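Local coordinates for protein homoserine dehydrogenase (Staphylococcus aureus M1064, PDB 4PG7) that catalyses the reversible, NAD(P)-dependent interconversion of aspartate semialdehyde and homoserine in the aspartate pathway of amino acid synthesis, at residues K23-G35 with I87-M100. Residues are numbered along the deposited sequence; the frame is centred on the assembly and turned at random.
Sequences KLNIALLGLGTVG and ILNDDSLDIIVEVM. With GOL (glycerol), chain I.
Ala27 and Leu29 pair with Ile96 and Glu98 where strands 23-29 and 95-98 run parallel, the central pair of a Rossmann-type nucleotide-binding fold. Backbone bonds alternate across the pair: Ala27 N gives to Ile95 O, Val97 N to Ala27 O at 2.8 Å, Leu29 N to Val97 O, and Val99 N to Leu29 O.

At the Asn25 end of the pair, Asp94 imitates a strand carbonyl. Its CG stands beside its own backbone N (chi1 -56°), and OD2 takes Asn25 N at 2.8 Å on the anti side of the carboxylate, while Asp94 N returns a bond to Asn25 O.

Mostly apolar side chains line both faces. Small Ala27 lets Ile87 CG2 come within 3.6 Å of its CB, with Leu93 CD1 alongside; Leu29 forks, CD1 against Ile96 CG2 and CD2 passing Ile87 CD1. Helix 106-115 covers this face, and there Glu98 is buried: OE1 takes Thr122 and Asn124, OE2 the backbone N of Met100 (2.8 Å, on the anti side of the carboxylate) and of Gly101. Ile95 and Val97, on the other face, meet helix 323-339.

Gly30, Gly32 and Gly35 fit the dinucleotide-binding GxGxxG pattern. At Gly30 (phi 105°) a CB would be jammed against Leu29 O, which alone calls for glycine, and would sit tight against Val99 O and Met100 CA. Val99 O accepts a hydrogen bond from a water, which accepts one from Gly32 N at 2.9 Å.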
loop_
_atom_site.group_PDB
_atom_site.type_symbol
_atom_site.label_atom_id
_atom_site.label_comp_id
_atom_site.label_asym_id
_atom_site.label_seq_id
_atom_site.Cartn_x
_atom_site.Cartn_y
_atom_site.Cartn_z
ATOM N N LYS A 23 11.438 25.176 -25.244
ATOM C CA LYS A 23 10.033 25.457 -24.966
ATOM C C LYS A 23 9.209 24.172 -25.167
ATOM O O LYS A 23 9.302 23.504 -26.211
ATOM C CB LYS A 23 9.536 26.556 -25.911
ATOM C CG LYS A 23 8.941 27.786 -25.248
ATOM C CD LYS A 23 8.289 28.687 -26.292
ATOM C CE LYS A 23 8.009 30.089 -25.788
ATOM N NZ LYS A 23 9.236 30.868 -25.483
ATOM N N LEU A 24 8.434 23.815 -24.151
ATOM C CA LEU A 24 7.466 22.721 -24.256
ATOM C C LEU A 24 6.084 23.338 -24.380
ATOM O O LEU A 24 5.539 23.873 -23.409
ATOM C CB LEU A 24 7.531 21.801 -23.034
ATOM C CG LEU A 24 8.297 20.498 -23.226
ATOM C CD1 LEU A 24 8.525 19.810 -21.887
ATOM C CD2 LEU A 24 7.540 19.569 -24.160
ATOM N N ASN A 25 5.527 23.270 -25.583
ATOM C CA ASN A 25 4.227 23.869 -25.857
ATOM C C ASN A 25 3.122 22.864 -25.557
ATOM O O ASN A 25 3.107 21.748 -26.092
ATOM C CB ASN A 25 4.158 24.336 -27.302
ATOM C CG ASN A 25 4.989 25.588 -27.554
ATOM O OD1 ASN A 25 4.835 26.594 -26.872
ATOM N ND2 ASN A 25 5.861 25.529 -28.534
ATOM N N ILE A 26 2.224 23.233 -24.655
ATOM C CA ILE A 26 1.150 22.331 -24.268
ATOM C C ILE A 26 -0.207 22.993 -24.447
ATOM O O ILE A 26 -0.322 24.224 -24.525
ATOM C CB ILE A 26 1.329 21.812 -22.816
ATOM C CG1 ILE A 26 0.947 22.863 -21.769
ATOM C CG2 ILE A 26 2.762 21.362 -22.583
ATOM C CD1 ILE A 26 0.911 22.305 -20.350
ATOM N N ALA A 27 -1.225 22.153 -24.517
ATOM C CA ALA A 27 -2.606 22.591 -24.477
ATOM C C ALA A 27 -3.389 21.810 -23.414
ATOM O O ALA A 27 -3.136 20.617 -23.181
ATOM C CB ALA A 27 -3.237 22.420 -25.834
ATOM N N LEU A 28 -4.335 22.500 -22.781
ATOM C CA LEU A 28 -5.252 21.883 -21.813
ATOM C C LEU A 28 -6.619 21.737 -22.418
ATOM O O LEU A 28 -7.126 22.682 -23.031
ATOM C CB LEU A 28 -5.419 22.741 -20.578
ATOM C CG LEU A 28 -4.649 22.284 -19.373
ATOM C CD1 LEU A 28 -3.187 22.628 -19.611
ATOM C CD2 LEU A 28 -5.215 22.943 -18.121
ATOM N N LEU A 29 -7.199 20.544 -22.296
ATOM C CA LEU A 29 -8.567 20.332 -22.728
ATOM C C LEU A 29 -9.405 20.298 -21.463
ATOM O O LEU A 29 -9.399 19.292 -20.743
ATOM C CB LEU A 29 -8.703 19.037 -23.534
ATOM C CG LEU A 29 -7.776 18.844 -24.731
ATOM C CD1 LEU A 29 -8.059 17.508 -25.382
ATOM C CD2 LEU A 29 -7.954 19.969 -25.746
ATOM N N GLY A 30 -10.089 21.408 -21.187
ATOM C CA GLY A 30 -10.925 21.545 -19.992
ATOM C C GLY A 30 -10.291 22.419 -18.924
ATOM O O GLY A 30 -9.075 22.457 -18.782
ATOM N N LEU A 31 -11.126 23.138 -18.183
ATOM C CA LEU A 31 -10.646 24.039 -17.152
ATOM C C LEU A 31 -11.610 24.046 -15.952
ATOM O O LEU A 31 -12.081 25.096 -15.521
ATOM C CB LEU A 31 -10.467 25.453 -17.741
ATOM C CG LEU A 31 -9.300 26.351 -17.368
ATOM C CD1 LEU A 31 -9.736 27.819 -17.298
ATOM C CD2 LEU A 31 -8.599 25.919 -16.116
ATOM N N GLY A 32 -11.907 22.871 -15.413
ATOM C CA GLY A 32 -12.713 22.790 -14.186
ATOM C C GLY A 32 -11.808 22.977 -12.988
ATOM O O GLY A 32 -10.812 23.702 -13.073
ATOM N N THR A 33 -12.130 22.323 -11.871
ATOM C CA THR A 33 -11.292 22.427 -10.682
ATOM C C THR A 33 -9.948 21.763 -10.926
ATOM O O THR A 33 -8.923 22.269 -10.504
ATOM C CB THR A 33 -11.958 21.789 -9.443
ATOM O OG1 THR A 33 -12.313 20.440 -9.750
ATOM C CG2 THR A 33 -13.204 22.549 -9.065
ATOM N N VAL A 34 -9.940 20.644 -11.635
ATOM C CA VAL A 34 -8.672 19.953 -11.908
ATOM C C VAL A 34 -7.818 20.793 -12.882
ATOM O O VAL A 34 -6.621 20.988 -12.658
ATOM C CB VAL A 34 -8.904 18.524 -12.465
ATOM C CG1 VAL A 34 -7.591 17.888 -12.878
ATOM C CG2 VAL A 34 -9.607 17.638 -11.440
ATOM N N GLY A 35 -8.433 21.264 -13.962
ATOM C CA GLY A 35 -7.729 22.115 -14.944
ATOM C C GLY A 35 -7.161 23.378 -14.331
ATOM O O GLY A 35 -5.993 23.700 -14.530
ATOM N N ILE A 87 -6.570 23.262 -31.514
ATOM C CA ILE A 87 -5.540 22.630 -30.730
ATOM C C ILE A 87 -4.987 21.414 -31.467
ATOM O O ILE A 87 -3.779 21.230 -31.531
ATOM C CB ILE A 87 -6.085 22.213 -29.335
ATOM C CG1 ILE A 87 -6.329 23.450 -28.485
ATOM C CG2 ILE A 87 -5.121 21.280 -28.635
ATOM C CD1 ILE A 87 -7.198 23.206 -27.264
ATOM N N LEU A 88 -5.866 20.580 -32.014
ATOM C CA LEU A 88 -5.429 19.340 -32.659
ATOM C C LEU A 88 -4.607 19.612 -33.930
ATOM O O LEU A 88 -3.768 18.800 -34.308
ATOM C CB LEU A 88 -6.622 18.429 -32.975
ATOM C CG LEU A 88 -7.421 17.934 -31.760
ATOM C CD1 LEU A 88 -8.699 17.221 -32.179
ATOM C CD2 LEU A 88 -6.572 17.036 -30.881
ATOM N N ASN A 89 -4.846 20.739 -34.581
ATOM C CA ASN A 89 -4.098 21.077 -35.791
ATOM C C ASN A 89 -2.845 21.909 -35.534
ATOM O O ASN A 89 -2.154 22.284 -36.489
ATOM C CB ASN A 89 -5.010 21.800 -36.791
ATOM C CG ASN A 89 -6.118 20.906 -37.320
ATOM O OD1 ASN A 89 -6.038 19.685 -37.235
ATOM N ND2 ASN A 89 -7.175 21.514 -37.834
ATOM N N ASP A 90 -2.545 22.212 -34.271
ATOM C CA ASP A 90 -1.392 23.059 -33.965
ATOM C C ASP A 90 -0.137 22.197 -33.885
ATOM O O ASP A 90 0.106 21.543 -32.861
ATOM C CB ASP A 90 -1.612 23.831 -32.658
ATOM C CG ASP A 90 -0.520 24.862 -32.392
ATOM O OD1 ASP A 90 0.581 24.761 -32.987
ATOM O OD2 ASP A 90 -0.768 25.793 -31.602
ATOM N N ASP A 91 0.666 22.218 -34.954
ATOM C CA ASP A 91 1.852 21.356 -35.050
ATOM C C ASP A 91 2.950 21.748 -34.076
ATOM O O ASP A 91 3.864 20.961 -33.824
ATOM C CB ASP A 91 2.441 21.388 -36.465
ATOM C CG ASP A 91 1.524 20.812 -37.497
ATOM O OD1 ASP A 91 1.426 21.402 -38.598
ATOM O OD2 ASP A 91 0.921 19.759 -37.217
ATOM N N SER A 92 2.856 22.940 -33.498
ATOM C CA SER A 92 3.830 23.357 -32.503
ATOM C C SER A 92 3.591 22.739 -31.134
ATOM O O SER A 92 4.446 22.856 -30.259
ATOM C CB SER A 92 3.845 24.879 -32.361
ATOM O OG SER A 92 2.751 25.338 -31.580
ATOM N N LEU A 93 2.439 22.116 -30.920
ATOM C CA LEU A 93 2.162 21.500 -29.622
ATOM C C LEU A 93 2.939 20.204 -29.458
ATOM O O LEU A 93 3.045 19.400 -30.383
ATOM C CB LEU A 93 0.675 21.226 -29.442
ATOM C CG LEU A 93 -0.221 22.460 -29.356
ATOM C CD1 LEU A 93 -1.650 22.020 -29.122
ATOM C CD2 LEU A 93 0.217 23.425 -28.258
ATOM N N ASP A 94 3.505 20.031 -28.272
ATOM C CA ASP A 94 4.265 18.834 -27.932
ATOM C C ASP A 94 3.410 17.865 -27.120
ATOM O O ASP A 94 3.522 16.648 -27.279
ATOM C CB ASP A 94 5.499 19.247 -27.130
ATOM C CG ASP A 94 6.360 20.254 -27.876
ATOM O OD1 ASP A 94 6.786 19.918 -29.006
ATOM O OD2 ASP A 94 6.576 21.382 -27.361
ATOM N N ILE A 95 2.565 18.414 -26.247
ATOM C CA ILE A 95 1.787 17.619 -25.301
ATOM C C ILE A 95 0.364 18.151 -25.141
ATOM O O ILE A 95 0.152 19.360 -25.022
ATOM C CB ILE A 95 2.443 17.625 -23.899
ATOM C CG1 ILE A 95 3.939 17.262 -23.983
ATOM C CG2 ILE A 95 1.700 16.676 -22.963
ATOM C CD1 ILE A 95 4.685 17.376 -22.668
ATOM N N ILE A 96 -0.601 17.234 -25.104
ATOM C CA ILE A 96 -2.000 17.571 -24.834
ATOM C C ILE A 96 -2.379 17.008 -23.466
ATOM O O ILE A 96 -2.209 15.810 -23.201
ATOM C CB ILE A 96 -2.954 16.949 -25.866
ATOM C CG1 ILE A 96 -2.520 17.290 -27.295
ATOM C CG2 ILE A 96 -4.386 17.397 -25.614
ATOM C CD1 ILE A 96 -2.605 18.744 -27.623
ATOM N N VAL A 97 -2.880 17.883 -22.607
ATOM C CA VAL A 97 -3.315 17.505 -21.259
ATOM C C VAL A 97 -4.829 17.567 -21.216
ATOM O O VAL A 97 -5.415 18.639 -21.344
ATOM C CB VAL A 97 -2.739 18.456 -20.211
ATOM C CG1 VAL A 97 -3.224 18.064 -18.816
ATOM C CG2 VAL A 97 -1.221 18.441 -20.287
ATOM N N GLU A 98 -5.468 16.411 -21.072
ATOM C CA GLU A 98 -6.921 16.350 -21.110
ATOM C C GLU A 98 -7.502 16.140 -19.711
ATOM O O GLU A 98 -7.195 15.161 -19.038
ATOM C CB GLU A 98 -7.362 15.241 -22.056
ATOM C CG GLU A 98 -8.853 15.181 -22.283
ATOM C CD GLU A 98 -9.536 14.179 -21.361
ATOM O OE1 GLU A 98 -9.150 12.987 -21.401
ATOM O OE2 GLU A 98 -10.446 14.587 -20.605
ATOM N N VAL A 99 -8.356 17.073 -19.307
ATOM C CA VAL A 99 -9.023 17.055 -18.008
ATOM C C VAL A 99 -10.503 17.391 -18.197
ATOM O O VAL A 99 -11.131 17.962 -17.334
ATOM C CB VAL A 99 -8.350 18.016 -17.014
ATOM C CG1 VAL A 99 -6.961 17.510 -16.666
ATOM C CG2 VAL A 99 -8.257 19.419 -17.571
ATOM N N MET A 100 -11.044 17.007 -19.341
ATOM C CA MET A 100 -12.391 17.362 -19.730
ATOM C C MET A 100 -13.403 16.338 -19.215
ATOM O O MET A 100 -14.511 16.705 -18.841
ATOM C CB MET A 100 -12.472 17.426 -21.262
ATOM C CG MET A 100 -13.819 17.844 -21.823
ATOM S SD MET A 100 -14.193 19.580 -21.518
ATOM C CE MET A 100 -13.317 20.354 -22.875
HETATM C C1 GOL I . 6.959 22.823 -30.437
HETATM O O1 GOL I . 7.006 23.177 -29.050
HETATM C C2 GOL I . 8.295 22.389 -30.993
HETATM O O2 GOL I . 8.070 22.154 -32.389
HETATM C C3 GOL I . 9.338 23.469 -30.799
HETATM O O3 GOL I . 9.441 23.835 -29.407
HETATM O O HOH W 1 -11.305 20.031 -15.436
#